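Local coordinates for putative iron-uptake ABC transport system,periplasmic iron-binding protein (Campylobacter jejuni, PDB 3E13) that binds ferric iron in the periplasm and probably delivers it to an ABC transporter for uptake into the cell, at residues L258-D268 with I275-V285. Numbering follows the deposited sequence.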
ATOM      1  N   LEU A 258      -5.693 -12.386   9.972  1.00  8.85           N
ATOM      2  CA  LEU A 258      -5.277 -11.734  11.232  1.00  8.84           C
ATOM      3  C   LEU A 258      -4.771 -12.725  12.254  1.00  9.37           C
ATOM      4  O   LEU A 258      -4.542 -12.344  13.406  1.00  8.94           O
ATOM      5  CB  LEU A 258      -6.414 -10.848  11.797  1.00 10.62           C
ATOM      6  CG  LEU A 258      -6.468  -9.394  11.352  1.00 11.39           C
ATOM      7  CD1 LEU A 258      -5.294  -8.598  11.883  1.00 13.87           C
ATOM      8  CD2 LEU A 258      -6.590  -9.318   9.836  1.00 10.73           C
ATOM      9  N   SER A 259      -4.631 -13.992  11.873  1.00  9.06           N
ATOM     10  CA  SER A 259      -4.126 -15.008  12.824  1.00  9.24           C
ATOM     11  C   SER A 259      -2.641 -14.799  13.097  1.00  9.33           C
ATOM     12  O   SER A 259      -1.942 -14.192  12.325  1.00  9.25           O
ATOM     13  CB  SER A 259      -4.390 -16.406  12.284  1.00  9.71           C
ATOM     14  OG  SER A 259      -3.652 -16.716  11.133  1.00  9.87           O
ATOM     15  N   PRO A 260      -2.168 -15.265  14.255  1.00  9.75           N
ATOM     16  CA  PRO A 260      -0.762 -15.106  14.622  1.00  9.97           C
ATOM     17  C   PRO A 260       0.235 -15.550  13.590  1.00 10.82           C
ATOM     18  O   PRO A 260       1.167 -14.768  13.297  1.00 10.92           O
ATOM     19  CB  PRO A 260      -0.663 -15.928  15.910  1.00 10.15           C
ATOM     20  CG  PRO A 260      -2.052 -15.849  16.495  1.00  9.31           C
ATOM     21  CD  PRO A 260      -2.984 -15.889  15.312  1.00 10.55           C
ATOM     22  N   GLU A 261       0.047 -16.739  13.008  1.00 11.32           N
ATOM     23  CA  GLU A 261       0.991 -17.270  12.047  1.00 12.05           C
ATOM     24  C   GLU A 261       1.044 -16.454  10.767  1.00 10.72           C
ATOM     25  O   GLU A 261       2.116 -16.216  10.238  1.00 11.06           O
ATOM     26  CB  GLU A 261       0.752 -18.768  11.721  1.00 13.12           C
ATOM     27  CG  GLU A 261       1.793 -19.309  10.750  1.00 16.87           C
ATOM     28  CD  GLU A 261       1.759 -20.801  10.483  1.00 22.83           C
ATOM     29  OE1 GLU A 261       0.742 -21.452  10.765  1.00 24.01           O
ATOM     30  OE2 GLU A 261       2.823 -21.312  10.010  1.00 25.08           O
ATOM     31  N   ILE A 262      -0.115 -15.974  10.327  1.00 10.57           N
ATOM     32  CA  ILE A 262      -0.178 -15.291   9.057  1.00 10.01           C
ATOM     33  C   ILE A 262       0.353 -13.856   9.200  1.00 10.10           C
ATOM     34  O   ILE A 262       1.061 -13.361   8.312  1.00  9.12           O
ATOM     35  CB  ILE A 262      -1.602 -15.335   8.516  1.00 10.49           C
ATOM     36  CG1 ILE A 262      -2.036 -16.785   8.332  1.00 12.35           C
ATOM     37  CG2 ILE A 262      -1.717 -14.571   7.224  1.00  9.97           C
ATOM     38  CD1 ILE A 262      -1.119 -17.624   7.353  1.00 11.61           C
ATOM     39  N   GLN A 263       0.043 -13.206  10.320  1.00  9.24           N
ATOM     40  CA  GLN A 263       0.593 -11.890  10.576  1.00  9.21           C
ATOM     41  C   GLN A 263       2.107 -11.952  10.683  1.00 10.11           C
ATOM     42  O   GLN A 263       2.813 -11.061  10.223  1.00  9.57           O
ATOM     43  CB  GLN A 263      -0.047 -11.275  11.811  1.00  9.10           C
ATOM     44  CG  GLN A 263      -1.511 -10.950  11.583  1.00  9.21           C
ATOM     45  CD  GLN A 263      -1.682  -9.602  10.970  1.00  8.47           C
ATOM     46  OE1 GLN A 263      -1.219  -8.610  11.515  1.00 10.34           O
ATOM     47  NE2 GLN A 263      -2.285  -9.564   9.796  1.00  8.34           N
ATOM     48  N   LYS A 264       2.621 -13.036  11.278  1.00 10.24           N
ATOM     49  CA  LYS A 264       4.068 -13.232  11.322  1.00 10.80           C
ATOM     50  C   LYS A 264       4.681 -13.423   9.905  1.00 10.82           C
ATOM     51  O   LYS A 264       5.729 -12.856   9.604  1.00 10.98           O
ATOM     52  CB  LYS A 264       4.451 -14.376  12.271  1.00 11.99           C
ATOM     53  CG  LYS A 264       5.995 -14.385  12.553  1.00 14.18           C
ATOM     54  CD  LYS A 264       6.582 -13.011  12.916  1.00 17.93           C
ATOM     55  CE  LYS A 264       7.873 -13.093  13.738  1.00 19.79           C
ATOM     56  NZ  LYS A 264       8.734 -11.936  13.513  1.00 19.76           N
ATOM     57  N   ILE A 265       4.034 -14.174   9.036  1.00 11.02           N
ATOM     58  CA  ILE A 265       4.531 -14.332   7.671  1.00 10.83           C
ATOM     59  C   ILE A 265       4.533 -12.989   6.943  1.00  9.85           C
ATOM     60  O   ILE A 265       5.440 -12.668   6.182  1.00  9.93           O
ATOM     61  CB  ILE A 265       3.690 -15.358   6.916  1.00 11.69           C
ATOM     62  CG1 ILE A 265       3.940 -16.765   7.501  1.00 12.44           C
ATOM     63  CG2 ILE A 265       3.923 -15.261   5.379  1.00 11.07           C
ATOM     64  CD1 ILE A 265       3.070 -17.787   6.867  1.00 13.32           C
ATOM     65  N   LEU A 266       3.500 -12.198   7.162  1.00 10.14           N
ATOM     66  CA  LEU A 266       3.409 -10.906   6.476  1.00  9.70           C
ATOM     67  C   LEU A 266       4.585 -10.001   6.822  1.00 10.88           C
ATOM     68  O   LEU A 266       5.052  -9.267   5.957  1.00 12.23           O
ATOM     69  CB  LEU A 266       2.082 -10.256   6.776  1.00  9.96           C
ATOM     70  CG  LEU A 266       0.861 -10.904   6.061  1.00 10.17           C
ATOM     71  CD1 LEU A 266      -0.437 -10.547   6.745  1.00 10.69           C
ATOM     72  CD2 LEU A 266       0.828 -10.538   4.617  1.00 12.03           C
ATOM     73  N   THR A 267       5.090 -10.056   8.066  1.00  9.48           N
ATOM     74  CA  THR A 267       6.282  -9.272   8.374  1.00  9.39           C
ATOM     75  C   THR A 267       7.597 -10.012   8.054  1.00  9.71           C
ATOM     76  O   THR A 267       8.555  -9.400   7.571  1.00  9.25           O
ATOM     77  CB  THR A 267       6.205  -8.717   9.814  1.00  9.74           C
ATOM     78  OG1 THR A 267       7.247  -7.766  10.029  1.00 10.55           O
ATOM     79  CG2 THR A 267       6.410  -9.780  10.890  1.00  9.53           C
ATOM     80  N   ASP A 268       7.629 -11.324   8.267  1.00  9.71           N
ATOM     81  CA  ASP A 268       8.841 -12.093   8.045  1.00 10.37           C
ATOM     82  C   ASP A 268       9.184 -12.339   6.568  1.00 10.37           C
ATOM     83  O   ASP A 268      10.382 -12.379   6.203  1.00  9.84           O
ATOM     84  CB  ASP A 268       8.795 -13.417   8.764  1.00  9.97           C
ATOM     85  CG  ASP A 268       9.061 -13.289  10.251  1.00 12.04           C
ATOM     86  OD1 ASP A 268       9.136 -12.168  10.874  1.00 15.21           O
ATOM     87  OD2 ASP A 268       9.146 -14.343  10.908  1.00 14.84           O
ATOM     88  N   ILE A 275      -0.743  -5.773  11.658  1.00  9.33           N
ATOM     89  CA  ILE A 275      -1.807  -5.054  12.357  1.00  9.17           C
ATOM     90  C   ILE A 275      -1.833  -5.459  13.823  1.00 10.00           C
ATOM     91  O   ILE A 275      -2.017  -4.608  14.686  1.00 11.88           O
ATOM     92  CB  ILE A 275      -3.150  -5.335  11.686  1.00 10.03           C
ATOM     93  CG1 ILE A 275      -3.108  -4.757  10.290  1.00 10.37           C
ATOM     94  CG2 ILE A 275      -4.326  -4.790  12.509  1.00 11.59           C
ATOM     95  CD1 ILE A 275      -3.034  -3.276  10.177  1.00 11.77           C
ATOM     96  N   ARG A 276      -1.638  -6.727  14.110  1.00 11.41           N
ATOM     97  CA  ARG A 276      -1.700  -7.182  15.497  1.00 11.88           C
ATOM     98  C   ARG A 276      -0.574  -6.575  16.279  1.00 12.00           C
ATOM     99  O   ARG A 276       0.568  -6.482  15.785  1.00 11.50           O
ATOM    100  CB  ARG A 276      -1.558  -8.699  15.570  1.00 12.39           C
ATOM    101  CG  ARG A 276      -2.622  -9.531  14.985  1.00 12.23           C
ATOM    102  CD  ARG A 276      -2.347 -11.003  15.116  1.00 10.33           C
ATOM    103  NE  ARG A 276      -2.403 -11.439  16.530  1.00 10.49           N
ATOM    104  CZ  ARG A 276      -3.303 -12.276  17.059  1.00 11.53           C
ATOM    105  NH1 ARG A 276      -4.277 -12.800  16.333  1.00 11.27           N
ATOM    106  NH2 ARG A 276      -3.190 -12.589  18.363  1.00  9.88           N
ATOM    107  N   ASN A 277      -0.873  -6.264  17.557  1.00 11.85           N
ATOM    108  CA  ASN A 277       0.094  -5.659  18.432  1.00 12.05           C
ATOM    109  C   ASN A 277       0.908  -6.643  19.262  1.00 12.02           C
ATOM    110  O   ASN A 277       1.720  -6.224  20.107  1.00 14.33           O
ATOM    111  CB  ASN A 277      -0.512  -4.589  19.336  1.00 11.61           C
ATOM    112  CG  ASN A 277      -1.443  -5.144  20.421  1.00 13.48           C
ATOM    113  OD1 ASN A 277      -1.577  -6.346  20.621  1.00 16.08           O
ATOM    114  ND2 ASN A 277      -2.104  -4.226  21.129  1.00 17.95           N
ATOM    115  N   ASP A 278       0.755  -7.920  18.986  1.00 10.20           N
ATOM    116  CA  ASP A 278       1.488  -8.989  19.670  1.00 10.49           C
ATOM    117  C   ASP A 278       2.375  -9.848  18.733  1.00 10.30           C
ATOM    118  O   ASP A 278       2.784 -10.957  19.070  1.00 11.29           O
ATOM    119  CB  ASP A 278       0.495  -9.855  20.459  1.00 10.41           C
ATOM    120  CG  ASP A 278      -0.436 -10.619  19.576  1.00 12.44           C
ATOM    121  OD1 ASP A 278      -1.218 -11.445  20.093  1.00 11.82           O
ATOM    122  OD2 ASP A 278      -0.409 -10.447  18.339  1.00 11.25           O
ATOM    123  N   VAL A 279       2.682  -9.306  17.559  1.00 10.73           N
ATOM    124  CA  VAL A 279       3.533  -9.964  16.598  1.00 10.20           C
ATOM    125  C   VAL A 279       4.827  -9.140  16.426  1.00 10.99           C
ATOM    126  O   VAL A 279       4.787  -7.993  15.994  1.00 11.31           O
ATOM    127  CB  VAL A 279       2.819 -10.086  15.231  1.00  9.55           C
ATOM    128  CG1 VAL A 279       3.760 -10.682  14.204  1.00 11.09           C
ATOM    129  CG2 VAL A 279       1.591 -10.962  15.346  1.00  9.78           C
ATOM    130  N   GLU A 280       5.942  -9.699  16.811  1.00 12.00           N
ATOM    131  CA  GLU A 280       7.247  -9.053  16.649  1.00 12.71           C
ATOM    132  C   GLU A 280       7.549  -8.777  15.191  1.00 11.78           C
ATOM    133  O   GLU A 280       7.310  -9.614  14.312  1.00 11.86           O
ATOM    134  CB  GLU A 280       8.351  -9.910  17.262  1.00 14.66           C
ATOM    135  CG  GLU A 280       8.313  -9.903  18.786  1.00 19.93           C
ATOM    136  CD  GLU A 280       8.966  -8.695  19.429  1.00 26.11           C
ATOM    137  OE1 GLU A 280       9.693  -7.961  18.700  1.00 30.46           O
ATOM    138  OE2 GLU A 280       8.816  -8.510  20.693  1.00 27.76           O
ATOM    139  N   LEU A 281       8.127  -7.615  14.943  1.00 12.35           N
ATOM    140  CA  LEU A 281       8.614  -7.271  13.615  1.00 11.53           C
ATOM    141  C   LEU A 281       9.756  -8.188  13.206  1.00 11.78           C
ATOM    142  O   LEU A 281      10.512  -8.655  14.021  1.00 11.07           O
ATOM    143  CB  LEU A 281       9.057  -5.806  13.544  1.00 12.24           C
ATOM    144  CG  LEU A 281       8.052  -4.756  13.933  1.00 14.01           C
ATOM    145  CD1 LEU A 281       8.640  -3.379  13.819  1.00 13.62           C
ATOM    146  CD2 LEU A 281       6.757  -4.889  13.143  1.00 16.39           C
ATOM    147  N   SER A 282       9.874  -8.477  11.916  1.00 10.61           N
ATOM    148  CA  SER A 282      10.995  -9.224  11.397  1.00 10.56           C
ATOM    149  C   SER A 282      12.241  -8.342  11.541  1.00  9.56           C
ATOM    150  O   SER A 282      12.149  -7.117  11.712  1.00  9.93           O
ATOM    151  CB  SER A 282      10.794  -9.564   9.926  1.00 10.42           C
ATOM    152  OG  SER A 282      10.730  -8.386   9.171  1.00 12.27           O
ATOM    153  N   GLN A 283      13.408  -8.975  11.536  1.00 10.34           N
ATOM    154  CA  GLN A 283      14.636  -8.226  11.826  1.00 10.49           C
ATOM    155  C   GLN A 283      14.940  -7.146  10.773  1.00  9.75           C
ATOM    156  O   GLN A 283      15.398  -6.057  11.100  1.00 10.94           O
ATOM    157  CB  GLN A 283      15.852  -9.161  11.927  1.00 11.19           C
ATOM    158  CG  GLN A 283      15.645 -10.382  12.763  1.00 13.07           C
ATOM    159  CD  GLN A 283      14.934 -10.156  14.061  1.00 12.13           C
ATOM    160  OE1 GLN A 283      13.966 -10.928  14.393  1.00 19.82           O
ATOM    161  NE2 GLN A 283      15.341  -9.164  14.817  1.00 12.88           N
ATOM    162  N   THR A 284      14.652  -7.449   9.512  1.00  9.46           N
ATOM    163  CA  THR A 284      14.784  -6.479   8.433  1.00  8.49           C
ATOM    164  C   THR A 284      13.908  -5.266   8.682  1.00  8.81           C
ATOM    165  O   THR A 284      14.303  -4.127   8.484  1.00  7.94           O
ATOM    166  CB  THR A 284      14.376  -7.154   7.130  1.00  9.14           C
ATOM    167  OG1 THR A 284      15.356  -8.151   6.790  1.00 10.01           O
ATOM    168  CG2 THR A 284      14.367  -6.223   5.997  1.00 10.31           C
ATOM    169  N   VAL A 285      12.683  -5.508   9.106  1.00  8.77           N
ATOM    170  CA  VAL A 285      11.773  -4.393   9.336  1.00  8.54           C
ATOM    171  C   VAL A 285      12.232  -3.568  10.572  1.00  8.80           C
ATOM    172  O   VAL A 285      12.128  -2.374  10.585  1.00  9.61           O
ATOM    173  CB  VAL A 285      10.320  -4.908   9.516  1.00  9.03           C
ATOM    174  CG1 VAL A 285       9.377  -3.833   9.911  1.00  9.81           C
ATOM    175  CG2 VAL A 285       9.839  -5.568   8.199  1.00 11.13           C
TER
HETATM  176  O   HOH W   1      11.058 -11.226  14.957  1.00 22.07           O
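Arg276 reaches back along the start of helix 260-268, meeting Gln263, Leu258 and Pro260. Its CB comes near Gln263 OE1; CG and CD then run against Gln263 CG, with CD 3.6 Å from that carbon. A bend at chi3 (68°) turns the guanidinium toward the Leu258 carbonyl. NH1 gives Leu258 O an almost straight bond of 3.0 Å that lies in both the carbonyl and guanidinium planes. NE and NH2 take the carboxylate of Asp278 side-on, one nitrogen to each oxygen, both on syn lone pairs, while Pro260 CG and CD lie over one face, offset toward the rim, near CZ and NH1. Beyond the two segments, Phe84 adds a cation-pi contact.

Gln263 returns the grip: its OE1 accepts from Ile275 N in the carbonyl plane at 2.9 Å, and from Arg276 N, which stands above that plane, at 3.2 Å. Its NE2 donates to Met257 O and Ile99 O, so the amide is held at both ends.

Further along, Val279 packs CG1 against Lys264 CA and CD, and CG2 against Gln263 CB. Lys264 NZ bonds Glu280 O at 2.8 Å from above its carbonyl plane. Within its own helix NZ forms a salt bridge with Asp268 OD1 (2.7 Å), and a water links it to Leu281 O and Gln283 OE1. Ser282, N-cap of helix 283-288, donates from OG to Thr267 O (2.9 Å), above its carbonyl plane, and accepts weakly from Val285 N.

Side chains of each segment thus bond the other's backbone, Gln263 and Lys264 one way, Arg276 and Ser282 the other, clamping loop to helix reciprocally.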